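Local coordinates for protein probable copper-exporting P-type ATPase A (Archaeoglobus fulgidus, PDB 3FRY) that probably uses ATP hydrolysis to export copper across the cell membrane, the crystallised fragment being its C-terminal metal-binding domain, at residues V34-D38 against L39-V43. Sequence-based numbering, arbitrary orientation.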
loop_
_atom_site.group_PDB
_atom_site.type_symbol
_atom_site.label_atom_id
_atom_site.label_comp_id
_atom_site.label_asym_id
_atom_site.label_seq_id
_atom_site.Cartn_x
_atom_site.Cartn_y
_atom_site.Cartn_z
ATOM N N VAL A 34 -4.044 18.854 -10.449
ATOM C CA VAL A 34 -3.313 17.924 -9.606
ATOM C C VAL A 34 -1.895 18.369 -9.307
ATOM O O VAL A 34 -1.121 18.658 -10.221
ATOM C CB VAL A 34 -3.288 16.534 -10.257
ATOM C CG1 VAL A 34 -2.642 15.530 -9.319
ATOM C CG2 VAL A 34 -4.712 16.107 -10.606
ATOM N N GLU A 35 -1.566 18.433 -8.022
ATOM C CA GLU A 35 -0.234 18.839 -7.581
ATOM C C GLU A 35 0.566 17.575 -7.296
ATOM O O GLU A 35 1.752 17.490 -7.598
ATOM C CB GLU A 35 -0.318 19.657 -6.290
ATOM C CG GLU A 35 -1.477 20.639 -6.206
ATOM C CD GLU A 35 -1.141 22.022 -6.725
ATOM O OE1 GLU A 35 -0.827 22.152 -7.930
ATOM O OE2 GLU A 35 -1.196 22.984 -5.921
ATOM N N LYS A 36 -0.099 16.591 -6.706
ATOM C CA LYS A 36 0.564 15.345 -6.366
ATOM C C LYS A 36 -0.423 14.215 -6.123
ATOM O O LYS A 36 -1.507 14.420 -5.569
ATOM C CB LYS A 36 1.423 15.553 -5.110
ATOM C CG LYS A 36 2.049 14.290 -4.546
ATOM C CD LYS A 36 2.837 14.606 -3.288
ATOM C CE LYS A 36 3.350 13.340 -2.618
ATOM N NZ LYS A 36 4.185 13.647 -1.423
ATOM N N VAL A 37 -0.043 13.020 -6.557
ATOM C CA VAL A 37 -0.862 11.839 -6.352
ATOM C C VAL A 37 0.057 10.644 -6.150
ATOM O O VAL A 37 1.024 10.463 -6.890
ATOM C CB VAL A 37 -1.797 11.560 -7.556
ATOM C CG1 VAL A 37 -0.977 11.360 -8.824
ATOM C CG2 VAL A 37 -2.651 10.321 -7.274
ATOM N N ASP A 38 -0.229 9.863 -5.111
ATOM C CA ASP A 38 0.518 8.646 -4.809
ATOM C C ASP A 38 -0.495 7.602 -4.353
ATOM O O ASP A 38 -1.704 7.808 -4.504
ATOM C CB ASP A 38 1.601 8.868 -3.733
ATOM C CG ASP A 38 1.064 9.501 -2.457
ATOM O OD1 ASP A 38 -0.059 9.167 -2.023
ATOM O OD2 ASP A 38 1.793 10.333 -1.876
ATOM N N LEU A 39 -0.025 6.495 -3.790
ATOM C CA LEU A 39 -0.935 5.429 -3.367
ATOM C C LEU A 39 -1.988 5.811 -2.324
ATOM O O LEU A 39 -3.107 5.285 -2.338
ATOM C CB LEU A 39 -0.140 4.237 -2.827
ATOM C CG LEU A 39 0.874 3.560 -3.756
ATOM C CD1 LEU A 39 1.486 2.364 -3.034
ATOM C CD2 LEU A 39 0.192 3.115 -5.043
ATOM N N ASN A 40 -1.636 6.725 -1.428
ATOM C CA ASN A 40 -2.537 7.107 -0.349
ATOM C C ASN A 40 -3.252 8.438 -0.447
ATOM O O ASN A 40 -4.211 8.668 0.285
ATOM C CB ASN A 40 -1.776 7.076 0.974
ATOM C CG ASN A 40 -1.071 5.767 1.194
ATOM O OD1 ASN A 40 -1.688 4.705 1.116
ATOM N ND2 ASN A 40 0.227 5.827 1.468
ATOM N N GLU A 41 -2.802 9.319 -1.330
ATOM C CA GLU A 41 -3.443 10.619 -1.411
ATOM C C GLU A 41 -3.298 11.336 -2.732
ATOM O O GLU A 41 -2.398 11.061 -3.526
ATOM C CB GLU A 41 -2.896 11.543 -0.313
ATOM C CG GLU A 41 -1.376 11.686 -0.342
ATOM C CD GLU A 41 -0.856 12.887 0.444
ATOM O OE1 GLU A 41 -1.406 13.196 1.523
ATOM O OE2 GLU A 41 0.122 13.513 -0.015
ATOM N N ALA A 42 -4.206 12.275 -2.940
ATOM C CA ALA A 42 -4.196 13.117 -4.115
ATOM C C ALA A 42 -4.276 14.533 -3.555
ATOM O O ALA A 42 -5.163 14.848 -2.759
ATOM C CB ALA A 42 -5.394 12.825 -4.995
ATOM N N VAL A 43 -3.317 15.369 -3.933
ATOM C CA VAL A 43 -3.302 16.747 -3.483
ATOM C C VAL A 43 -3.579 17.557 -4.732
ATOM O O VAL A 43 -2.880 17.413 -5.736
ATOM C CB VAL A 43 -1.927 17.124 -2.880
ATOM C CG1 VAL A 43 -1.931 18.576 -2.407
ATOM C CG2 VAL A 43 -1.616 16.191 -1.708
#
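Lys36 and Val43 form an antiparallel hydrogen-bonded pair, Val43 N giving a nearly straight bond of 2.6 Å to Lys36 O, and Val37 faces Ala42 as the next, non-hydrogen-bonded pair. At the far end of the ladder Val43 O accepts from Glu35 N (2.8 Å) and from Lys36 N, which makes a classic beta bulge where the chain turns a corner. At the turn, Asp38 N reaches Glu41 O at 2.9 Å. The carboxylate of Asp38 then folds back over the turn: with CG set between its own backbone N and carbonyl carbon (chi1 53°), OD1 accepts from Glu41 N at 2.8 Å, nearly along the C-O axis. Asn40 N meets the same Asp38 OD1 at 3.0 Å, on the anti side and 29° out of the carboxylate plane. Replacing Asp38 by alanine removes this carboxylate, and the amides of Asn40 and Glu41 would probably lose their shared acceptor, leaving the turn less firmly held. Glu41 CG lies 3.3 Å from Asp38 OD1, and the two carboxylate planes are nearly parallel, 14° apart. OD2 of Asp38 stands 4.0 Å from Glu41 OE2, a like-charge approach that the extended Lys36 may ease, its ammonium lying near Glu41 but beyond a salt bridge. On the other face of the sheet, Val37 CG2 approaches Ala42 CB, and Val37 and Ala42 pack on Val20 and Leu27 of helix 20-29. The strand edge at Glu41 to Val43 pairs antiparallel with a strand of the second subunit, continuing the sheet across the interface. Together these contacts build the tight beta hairpin of strands 33-37 and 41-47, the second and third strands of the ferredoxin-like (beta-alpha-beta-beta-alpha-beta) heavy-metal-associated fold, here in a domain-swapped dimer.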